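Local coordinates for computationally designed four-helix bundle protein (Synthetic construct, PDB 3U3B), which is of unknown function, being a hyperthermostable four-helix bundle made by complete computational redesign of a protein's hydrophobic core, at residues N21-D24 / D25-E28; Y38-K41 / I42-V46; V64-T67 / I68-V72; I87-V90 / K91-D95. All coordinates share one frame; numbering follows the deposited sequence. Where two conformers were deposited one is given.

In the fold
From the N terminus the chain runs through helices 3-30, 36-56, 59-76 and 84-102, and each carries one local contact, in that order. None closes a long loop: in every case the two segments are continuous, so the contacts lie in series, with no nesting or crossing. The helices meet through side chains of these contacts. Contact 1 touches contact 2 through E28 on Y38 and contact 4 through I26 on K91. Contact 3 meets contact 2 where M69 lies on V46, and contact 4 where T67 lies on K93. Contacts 2 and 4 touch at W39 and I87, whereas contacts 1 and 3 stay about 6 Å apart at their nearest atoms.

Contact 1. Residues N21-D24 / D25-E28; sequences NVND and DIKE
K27 lies back against the turn before it, and its side chain can be followed over the carbonyls of N23 and D24. Its CB sits 3.6 Å from D24 O, CG comes to 3.3 Å from N23 O, and CD remains 4.0 Å from that same oxygen. A bend at the last torsion (chi4 75°) then folds the ammonium back, leaving K27 NZ 3.7 Å from N23 O. A water donates to N23 O and accepts a weak bond from K27 NZ. D24 runs alongside K27, yet its OD1 stays 4.2 Å from K27 NZ, too far for a salt bridge, and is hydrogen-bonded to Q20 instead. This is a short length of helix 3-30 in a four-helix bundle, stitched by i to i+4 bonds such as I26 N to V22 O (2.8 Å). On the buried side V22 CG1 meets I26 CD1 at 4.0 Å, with V22 against L94 and I26 against V90 of helix 84-102. At D25, facing Y38 and I42, OD1 takes a weak bond from a second water that also donates to N21 O. With an alanine here that water would probably lose its carboxylate partner, and Y38 part of its packing surface. Past D25, E28 pairs with K31 in a salt bridge.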
loop_
_atom_site.group_PDB
_atom_site.type_symbol
_atom_site.label_atom_id
_atom_site.label_comp_id
_atom_site.label_asym_id
_atom_site.label_seq_id
_atom_site.Cartn_x
_atom_site.Cartn_y
_atom_site.Cartn_z
ATOM N N ASN A 21 3.947 3.599 -6.882
ATOM C CA ASN A 21 2.955 3.074 -7.830
ATOM C C ASN A 21 1.530 3.186 -7.273
ATOM O O ASN A 21 0.605 3.595 -7.991
ATOM C CB ASN A 21 3.239 1.597 -8.167
ATOM C CG ASN A 21 4.476 1.397 -9.037
ATOM O OD1 ASN A 21 4.877 2.275 -9.808
ATOM N ND2 ASN A 21 5.062 0.204 -8.944
ATOM N N VAL A 22 1.349 2.839 -5.997
ATOM C CA VAL A 22 0.043 2.990 -5.339
ATOM C C VAL A 22 -0.369 4.478 -5.233
ATOM O O VAL A 22 -1.521 4.839 -5.514
ATOM C CB VAL A 22 -0.017 2.306 -3.935
ATOM C CG1 VAL A 22 -1.303 2.650 -3.235
ATOM C CG2 VAL A 22 0.073 0.781 -4.070
ATOM N N ASN A 23 0.574 5.336 -4.883
ATOM C CA ASN A 23 0.291 6.751 -4.809
ATOM C C ASN A 23 -0.103 7.338 -6.161
ATOM O O ASN A 23 -0.991 8.205 -6.244
ATOM C CB ASN A 23 1.468 7.499 -4.229
ATOM C CG ASN A 23 1.425 7.510 -2.736
ATOM O OD1 ASN A 23 0.353 7.618 -2.154
ATOM N ND2 ASN A 23 2.577 7.373 -2.095
ATOM N N ASP A 24 0.560 6.869 -7.209
ATOM C CA ASP A 24 0.254 7.302 -8.577
ATOM C C ASP A 24 -1.157 6.848 -8.971
ATOM O O ASP A 24 -1.906 7.609 -9.576
ATOM C CB ASP A 24 1.313 6.772 -9.551
ATOM C CG ASP A 24 2.660 7.531 -9.456
ATOM O OD1 ASP A 24 2.706 8.728 -9.088
ATOM O OD2 ASP A 24 3.702 6.909 -9.727
ATOM N N ASP A 25 -1.551 5.634 -8.582
ATOM C CA ASP A 25 -2.924 5.167 -8.860
ATOM C C ASP A 25 -3.981 5.862 -7.994
ATOM O O ASP A 25 -5.096 6.124 -8.462
ATOM C CB ASP A 25 -3.034 3.645 -8.718
ATOM C CG ASP A 25 -2.425 2.905 -9.900
ATOM O OD1 ASP A 25 -2.136 3.544 -10.946
ATOM O OD2 ASP A 25 -2.255 1.670 -9.789
ATOM N N ILE A 26 -3.630 6.206 -6.761
ATOM C CA ILE A 26 -4.546 6.928 -5.892
ATOM C C ILE A 26 -4.844 8.322 -6.458
ATOM O O ILE A 26 -5.969 8.820 -6.358
ATOM C CB ILE A 26 -3.993 7.063 -4.490
ATOM C CG1 ILE A 26 -4.165 5.754 -3.720
ATOM C CG2 ILE A 26 -4.698 8.173 -3.763
ATOM C CD1 ILE A 26 -3.615 5.838 -2.320
ATOM N N LYS A 27 -3.847 8.946 -7.072
ATOM C CA LYS A 27 -4.068 10.252 -7.668
ATOM C C LYS A 27 -5.122 10.150 -8.749
ATOM O O LYS A 27 -6.001 11.030 -8.882
ATOM C CB LYS A 27 -2.775 10.797 -8.253
ATOM C CG LYS A 27 -1.796 11.209 -7.196
ATOM C CD LYS A 27 -0.539 11.855 -7.784
ATOM C CE LYS A 27 0.449 12.277 -6.672
ATOM N NZ LYS A 27 1.204 11.137 -6.026
ATOM N N GLU A 28 -5.042 9.080 -9.534
ATOM C CA GLU A 28 -6.001 8.887 -10.640
ATOM C C GLU A 28 -7.394 8.548 -10.119
ATOM O O GLU A 28 -8.390 9.037 -10.665
ATOM C CB GLU A 28 -5.565 7.769 -11.607
ATOM C CG GLU A 28 -4.330 8.061 -12.487
ATOM C CD GLU A 28 -4.202 9.534 -12.904
ATOM O OE1 GLU A 28 -5.200 10.107 -13.402
ATOM O OE2 GLU A 28 -3.100 10.118 -12.729
HETATM O O HOH W 1 1.113 3.242 -10.811
HETATM O O HOH W 2 -1.330 10.160 -4.048
#

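Contact 2. Residues Y38-K41 / I42-V46; sequences YWNK and IYRLV
The guanidinium of R44 lies over the backbone carbonyl of N40, whose O sits 3.7 Å from the plane of the group, above its centre. The amide of N40 is turned almost parallel to that guanidinium, the planes only 7° apart, and N40 CB is 3.9 Å from R44 NH2. A bend in the arginine chain at chi3 (-63°) folds the flat group back over the preceding turn. N40 O also accepts the backbone N-H of R44 at 3.1 Å, so one oxygen faces both the main chain and the cationic end of the same residue, an arrangement likely to be favourable electrostatically. The amide itself is turned to its own helix, ND2 bonding M36 O. K41 NZ stands 5.0 Å from R44 NH2, two like charges kept apart on an exposed face.

On the inner side the indole of W39 and the side chain of I42 run next to each other. I42 CD1 reaches W39 CE3 at 3.9 Å, while I42 CG1 comes within 3.2 Å of Y38 O. The indole is further fixed by a hydrogen bond from NE1 to P33 O. From helix 36-56, Y38, W39 and L45 pack on helix 3-30, and W39, N40, Y43 and V46 on helix 59-76; the W39 indole also reaches I87 of helix 84-102.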
loop_
_atom_site.group_PDB
_atom_site.type_symbol
_atom_site.label_atom_id
_atom_site.label_comp_id
_atom_site.label_asym_id
_atom_site.label_seq_id
_atom_site.Cartn_x
_atom_site.Cartn_y
_atom_site.Cartn_z
ATOM N N TYR A 38 -8.836 1.051 -10.864
ATOM C CA TYR A 38 -7.722 1.527 -10.042
ATOM C C TYR A 38 -7.734 0.890 -8.677
ATOM O O TYR A 38 -6.694 0.516 -8.168
ATOM C CB TYR A 38 -7.750 3.054 -9.936
ATOM C CG TYR A 38 -7.189 3.730 -11.161
ATOM C CD1 TYR A 38 -5.852 3.618 -11.478
ATOM C CD2 TYR A 38 -8.003 4.489 -11.996
ATOM C CE1 TYR A 38 -5.321 4.244 -12.598
ATOM C CE2 TYR A 38 -7.481 5.127 -13.120
ATOM C CZ TYR A 38 -6.140 4.991 -13.412
ATOM O OH TYR A 38 -5.604 5.603 -14.524
ATOM N N TRP A 39 -8.911 0.699 -8.101
ATOM C CA TRP A 39 -8.981 0.034 -6.811
ATOM C C TRP A 39 -8.469 -1.402 -6.876
ATOM O O TRP A 39 -7.750 -1.861 -5.975
ATOM C CB TRP A 39 -10.368 0.081 -6.254
ATOM C CG TRP A 39 -10.763 1.448 -5.783
ATOM C CD1 TRP A 39 -11.821 2.190 -6.230
ATOM C CD2 TRP A 39 -10.104 2.244 -4.788
ATOM N NE1 TRP A 39 -11.866 3.401 -5.568
ATOM C CE2 TRP A 39 -10.823 3.459 -4.680
ATOM C CE3 TRP A 39 -8.982 2.051 -3.973
ATOM C CZ2 TRP A 39 -10.460 4.469 -3.797
ATOM C CZ3 TRP A 39 -8.620 3.072 -3.088
ATOM C CH2 TRP A 39 -9.358 4.262 -3.014
ATOM N N ASN A 40 -8.796 -2.102 -7.942
ATOM C CA ASN A 40 -8.249 -3.442 -8.139
ATOM C C ASN A 40 -6.740 -3.467 -8.261
ATOM O O ASN A 40 -6.070 -4.318 -7.634
ATOM C CB ASN A 40 -8.912 -4.128 -9.340
ATOM C CG ASN A 40 -10.192 -4.825 -8.962
ATOM O OD1 ASN A 40 -10.163 -5.833 -8.254
ATOM N ND2 ASN A 40 -11.340 -4.313 -9.455
ATOM N N LYS A 41 -6.169 -2.571 -9.064
ATOM C CA LYS A 41 -4.706 -2.509 -9.217
ATOM C C LYS A 41 -4.040 -2.194 -7.881
ATOM O O LYS A 41 -2.992 -2.767 -7.530
ATOM C CB LYS A 41 -4.303 -1.420 -10.225
ATOM C CG LYS A 41 -4.443 -1.891 -11.685
ATOM C CD LYS A 41 -4.465 -0.734 -12.707
ATOM C CE LYS A 41 -4.993 -1.186 -14.081
ATOM N NZ LYS A 41 -4.346 -2.444 -14.577
ATOM N N ILE A 42 -4.632 -1.254 -7.163
ATOM C CA ILE A 42 -4.158 -0.878 -5.852
ATOM C C ILE A 42 -4.184 -2.042 -4.874
ATOM O O ILE A 42 -3.203 -2.269 -4.153
ATOM C CB ILE A 42 -4.976 0.325 -5.298
ATOM C CG1 ILE A 42 -4.593 1.610 -6.033
ATOM C CG2 ILE A 42 -4.776 0.509 -3.789
ATOM C CD1 ILE A 42 -5.613 2.723 -5.814
ATOM N N TYR A 43 -5.275 -2.796 -4.855
ATOM C CA TYR A 43 -5.365 -3.932 -3.959
ATOM C C TYR A 43 -4.232 -4.888 -4.261
ATOM O O TYR A 43 -3.562 -5.356 -3.335
ATOM C CB TYR A 43 -6.685 -4.677 -4.106
ATOM C CG TYR A 43 -6.820 -5.772 -3.086
ATOM C CD1 TYR A 43 -7.414 -5.531 -1.860
ATOM C CD2 TYR A 43 -6.266 -7.034 -3.316
ATOM C CE1 TYR A 43 -7.507 -6.510 -0.913
ATOM C CE2 TYR A 43 -6.361 -8.036 -2.358
ATOM C CZ TYR A 43 -6.973 -7.754 -1.162
ATOM O OH TYR A 43 -7.075 -8.722 -0.213
ATOM N N ARG A 44 -4.018 -5.193 -5.547
ATOM C CA ARG A 44 -2.978 -6.175 -5.924
ATOM C C ARG A 44 -1.534 -5.687 -5.641
ATOM O O ARG A 44 -0.662 -6.500 -5.306
ATOM C CB ARG A 44 -3.152 -6.694 -7.361
ATOM C CG ARG A 44 -4.364 -7.645 -7.524
ATOM C CD ARG A 44 -4.529 -8.220 -8.937
ATOM N NE ARG A 44 -4.791 -7.155 -9.919
ATOM C CZ ARG A 44 -5.971 -6.838 -10.432
ATOM N NH1 ARG A 44 -7.070 -7.511 -10.129
ATOM N NH2 ARG A 44 -6.042 -5.848 -11.298
ATOM N N LEU A 45 -1.289 -4.382 -5.753
ATOM C CA LEU A 45 -0.019 -3.792 -5.395
ATOM C C LEU A 45 0.235 -3.929 -3.902
ATOM O O LEU A 45 1.338 -4.351 -3.487
ATOM C CB LEU A 45 0.049 -2.317 -5.808
ATOM C CG LEU A 45 0.256 -2.076 -7.302
ATOM C CD1 LEU A 45 -0.098 -0.626 -7.662
ATOM C CD2 LEU A 45 1.679 -2.416 -7.747
ATOM N N VAL A 46 -0.772 -3.608 -3.100
ATOM C CA VAL A 46 -0.643 -3.694 -1.651
ATOM C C VAL A 46 -0.432 -5.156 -1.201
ATOM O O VAL A 46 0.360 -5.427 -0.278
ATOM C CB VAL A 46 -1.848 -3.062 -0.956
ATOM C CG1 VAL A 46 -1.803 -3.261 0.545
ATOM C CG2 VAL A 46 -1.923 -1.562 -1.278
#

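Contact 3. Residues V64-T67 / I68-V72; sequences VLHT and IMNLV
Two turns of helix 59-76 in the four-helix bundle bring H66 and N70, four residues apart, into contact on its outer surface. The amide of N70 stands over one face of the imidazole, its ND2 3.6 Å from H66 NE2 and its OD1 3.7 Å from H66 CE1. Ring and amide are far from stacked, their planes making 73°, and N70 CG lies above the ring but displaced toward the rim. With chi1 at 179°, the ring of H66 leans away from its own backbone N and toward the following turn, where N70 can meet it. Beneath them N70 N bonds H66 O at 3.0 Å.

The inward face is apolar. I68 CD1 is 4.3 Å from V64 CG1 and 4.4 Å from L65 CD2, a loose cluster of methyls from branched side chains, while M69 CG rests 3.4 Å from L65 O. M69 continues onto Y43, V46 and H47 of helix 36-56, and V64 onto V97 of helix 84-102. T67 turns its hydroxyl to its own helix, bonding K63 O.

The chemistry is therefore divided by face: the N70 amide meets the H66 ring in a polar van der Waals contact, the hydrogen bond between these residues being the backbone one, whereas V64, L65 and I68 offer hydrocarbon to the core.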
loop_
_atom_site.group_PDB
_atom_site.type_symbol
_atom_site.label_atom_id
_atom_site.label_comp_id
_atom_site.label_asym_id
_atom_site.label_seq_id
_atom_site.Cartn_x
_atom_site.Cartn_y
_atom_site.Cartn_z
ATOM N N VAL A 64 -0.008 -2.568 8.909
ATOM C CA VAL A 64 -0.628 -1.425 8.228
ATOM C C VAL A 64 -1.106 -1.807 6.827
ATOM O O VAL A 64 -2.218 -1.466 6.436
ATOM C CB VAL A 64 0.300 -0.198 8.177
ATOM C CG1 VAL A 64 -0.451 1.010 7.568
ATOM C CG2 VAL A 64 0.767 0.152 9.588
ATOM N N LEU A 65 -0.284 -2.529 6.078
ATOM C CA LEU A 65 -0.696 -3.002 4.768
ATOM C C LEU A 65 -1.951 -3.871 4.854
ATOM O O LEU A 65 -2.875 -3.748 4.036
ATOM C CB LEU A 65 0.437 -3.773 4.099
ATOM C CG LEU A 65 1.656 -2.911 3.757
ATOM C CD1 LEU A 65 2.843 -3.818 3.353
ATOM C CD2 LEU A 65 1.321 -1.843 2.697
ATOM N N HIS A 66 -2.003 -4.731 5.858
ATOM C CA HIS A 66 -3.163 -5.584 6.050
ATOM C C HIS A 66 -4.407 -4.733 6.269
ATOM O O HIS A 66 -5.483 -5.028 5.738
ATOM C CB HIS A 66 -2.947 -6.500 7.246
ATOM C CG HIS A 66 -4.110 -7.392 7.530
ATOM N ND1 HIS A 66 -4.581 -8.311 6.618
ATOM C CD2 HIS A 66 -4.903 -7.502 8.621
ATOM C CE1 HIS A 66 -5.609 -8.954 7.140
ATOM N NE2 HIS A 66 -5.827 -8.480 8.353
ATOM N N THR A 67 -4.253 -3.668 7.047
ATOM C CA THR A 67 -5.365 -2.753 7.300
ATOM C C THR A 67 -5.841 -2.081 6.016
ATOM O O THR A 67 -7.045 -1.927 5.798
ATOM C CB THR A 67 -4.994 -1.672 8.321
ATOM O OG1 THR A 67 -4.658 -2.280 9.579
ATOM C CG2 THR A 67 -6.157 -0.760 8.528
ATOM N N ILE A 68 -4.908 -1.668 5.162
ATOM C CA ILE A 68 -5.281 -1.056 3.899
ATOM C C ILE A 68 -6.038 -2.055 2.993
ATOM O O ILE A 68 -7.036 -1.700 2.390
ATOM C CB ILE A 68 -4.050 -0.488 3.163
ATOM C CG1 ILE A 68 -3.405 0.648 3.978
ATOM C CG2 ILE A 68 -4.430 -0.055 1.765
ATOM C CD1 ILE A 68 -1.957 0.927 3.569
ATOM N N MET A 69 -5.560 -3.296 2.906
ATOM C CA MET A 69 -6.241 -4.302 2.110
ATOM C C MET A 69 -7.666 -4.534 2.605
ATOM O O MET A 69 -8.597 -4.676 1.801
ATOM C CB MET A 69 -5.463 -5.627 2.136
ATOM C CG MET A 69 -4.147 -5.520 1.423
ATOM S SD MET A 69 -3.057 -6.917 1.845
ATOM C CE MET A 69 -4.142 -8.268 1.428
ATOM N N ASN A 70 -7.859 -4.554 3.919
ATOM C CA ASN A 70 -9.209 -4.712 4.431
ATOM C C ASN A 70 -10.135 -3.611 3.929
ATOM O O ASN A 70 -11.261 -3.900 3.505
ATOM C CB ASN A 70 -9.236 -4.742 5.960
ATOM C CG ASN A 70 -8.679 -6.028 6.531
ATOM O OD1 ASN A 70 -8.507 -7.025 5.819
ATOM N ND2 ASN A 70 -8.405 -6.017 7.834
ATOM N N LEU A 71 -9.667 -2.365 3.980
ATOM C CA LEU A 71 -10.475 -1.231 3.546
ATOM C C LEU A 71 -10.736 -1.299 2.045
ATOM O O LEU A 71 -11.870 -1.138 1.602
ATOM C CB LEU A 71 -9.780 0.088 3.900
ATOM C CG LEU A 71 -10.637 1.353 3.804
ATOM C CD1 LEU A 71 -11.854 1.277 4.721
ATOM C CD2 LEU A 71 -9.787 2.560 4.151
ATOM N N VAL A 72 -9.695 -1.565 1.267
ATOM C CA VAL A 72 -9.872 -1.624 -0.168
ATOM C C VAL A 72 -10.752 -2.809 -0.551
ATOM O O VAL A 72 -11.620 -2.690 -1.423
ATOM C CB VAL A 72 -8.530 -1.631 -0.918
ATOM C CG1 VAL A 72 -8.784 -1.755 -2.402
ATOM C CG2 VAL A 72 -7.790 -0.353 -0.646
#

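Contact 4. Residues I87-V90 / K91-D95; sequences IDKV and KKKLD
K91 stretches back along the preceding turn, its CG 3.5 Å from I87 O and its CE 3.8 Å from I87 CG2. Its chain is extended from CG outward, which carries the ammonium past D88 so that K91 NZ and D88 OD1 stay 4.1 Å apart, beyond a salt bridge. A water spans that interval, donating to D88 OD1 and accepting a weak bond from K91 NZ. On another side of the helix, K89 and K93 run side by side, touching through K89 CD and K93 CE at 4.1 Å. Their like charges, K89 NZ and K93 NZ, are 4.9 Å apart.

Backbone bonds hold the bases of these chains, among them K91 N to I87 O at 2.9 Å and L94 N to V90 O at 2.9 Å. Farther out, K91 forms its salt bridge with E30 of helix 3-30, and its aliphatic part lies on I26. An alanine in its place would probably leave E30 without its cation and open a gap beside the I87 methyl. V90 is wedged among L71, M75 and I26, while L94 packs on V22 and N23. Lysine stems bordering a valine and leucine core, one side polar and the other apolar, give this part of helix 84-102 the amphipathic character of a helix in a four-helix bundle.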
loop_
_atom_site.group_PDB
_atom_site.type_symbol
_atom_site.label_atom_id
_atom_site.label_comp_id
_atom_site.label_asym_id
_atom_site.label_seq_id
_atom_site.Cartn_x
_atom_site.Cartn_y
_atom_site.Cartn_z
ATOM N N ILE A 87 -10.951 7.678 1.026
ATOM C CA ILE A 87 -9.697 7.768 0.279
ATOM C C ILE A 87 -8.632 8.414 1.166
ATOM O O ILE A 87 -7.468 7.992 1.170
ATOM C CB ILE A 87 -9.846 8.544 -1.039
ATOM C CG1 ILE A 87 -10.840 7.815 -1.940
ATOM C CG2 ILE A 87 -8.499 8.660 -1.727
ATOM C CD1 ILE A 87 -11.175 8.552 -3.186
ATOM N N ASP A 88 -9.040 9.391 1.965
ATOM C CA ASP A 88 -8.103 10.028 2.876
ATOM C C ASP A 88 -7.560 9.046 3.916
ATOM O O ASP A 88 -6.396 9.142 4.310
ATOM C CB ASP A 88 -8.742 11.231 3.566
ATOM C CG ASP A 88 -8.971 12.391 2.615
ATOM O OD1 ASP A 88 -8.216 12.513 1.621
ATOM O OD2 ASP A 88 -9.903 13.185 2.872
ATOM N N LYS A 89 -8.372 8.110 4.380
ATOM C CA LYS A 89 -7.866 7.189 5.389
ATOM C C LYS A 89 -6.849 6.224 4.778
ATOM O O LYS A 89 -5.862 5.866 5.418
ATOM C CB LYS A 89 -8.997 6.421 6.066
ATOM C CG LYS A 89 -8.569 5.784 7.387
ATOM C CD LYS A 89 -9.462 4.606 7.705
ATOM C CE LYS A 89 -9.621 4.344 9.199
ATOM N NZ LYS A 89 -10.558 3.189 9.412
ATOM N N VAL A 90 -7.103 5.815 3.540
ATOM C CA VAL A 90 -6.127 5.056 2.765
ATOM C C VAL A 90 -4.797 5.820 2.588
ATOM O O VAL A 90 -3.712 5.270 2.792
ATOM C CB VAL A 90 -6.666 4.715 1.370
ATOM C CG1 VAL A 90 -5.589 4.020 0.547
ATOM C CG2 VAL A 90 -7.879 3.831 1.482
ATOM N N LYS A 91 -4.878 7.067 2.167
ATOM C CA LYS A 91 -3.682 7.891 2.021
ATOM C C LYS A 91 -2.940 8.006 3.352
ATOM O O LYS A 91 -1.721 7.871 3.408
ATOM C CB LYS A 91 -4.074 9.269 1.512
ATOM C CG LYS A 91 -4.446 9.278 0.074
ATOM C CD LYS A 91 -4.943 10.664 -0.246
ATOM C CE LYS A 91 -5.368 10.795 -1.681
ATOM N NZ LYS A 91 -6.003 12.140 -1.848
ATOM N N LYS A 92 -3.674 8.250 4.426
ATOM C CA LYS A 92 -3.057 8.400 5.720
ATOM C C LYS A 92 -2.279 7.134 6.140
ATOM O O LYS A 92 -1.181 7.212 6.710
ATOM C CB LYS A 92 -4.118 8.707 6.751
ATOM C CG LYS A 92 -3.554 8.798 8.124
ATOM C CD LYS A 92 -4.639 9.107 9.100
ATOM C CE LYS A 92 -4.154 8.927 10.516
ATOM N NZ LYS A 92 -5.314 8.797 11.447
ATOM N N LYS A 93 -2.848 5.970 5.864
ATOM C CA LYS A 93 -2.158 4.727 6.173
ATOM C C LYS A 93 -0.962 4.479 5.282
ATOM O O LYS A 93 0.021 3.913 5.714
ATOM C CB LYS A 93 -3.093 3.530 6.041
ATOM C CG LYS A 93 -4.025 3.402 7.193
ATOM C CD LYS A 93 -4.938 2.210 7.009
ATOM C CE LYS A 93 -6.111 2.318 7.976
ATOM N NZ LYS A 93 -5.648 2.737 9.343
ATOM N N LEU A 94 -1.077 4.840 4.020
ATOM C CA LEU A 94 0.022 4.642 3.106
ATOM C C LEU A 94 1.216 5.499 3.558
ATOM O O LEU A 94 2.367 5.098 3.422
ATOM C CB LEU A 94 -0.402 5.013 1.692
ATOM C CG LEU A 94 0.460 4.366 0.608
ATOM C CD1 LEU A 94 0.409 2.827 0.696
ATOM C CD2 LEU A 94 0.018 4.860 -0.770
ATOM N N ASP A 95 0.935 6.688 4.066
ATOM C CA ASP A 95 1.986 7.545 4.587
ATOM C C ASP A 95 2.614 6.948 5.846
ATOM O O ASP A 95 3.801 7.070 6.062
ATOM C CB ASP A 95 1.431 8.928 4.875
ATOM C CG ASP A 95 1.060 9.683 3.606
ATOM O OD1 ASP A 95 1.513 9.271 2.504
ATOM O OD2 ASP A 95 0.307 10.685 3.716
HETATM O O HOH W 3 -9.222 12.376 -0.668
#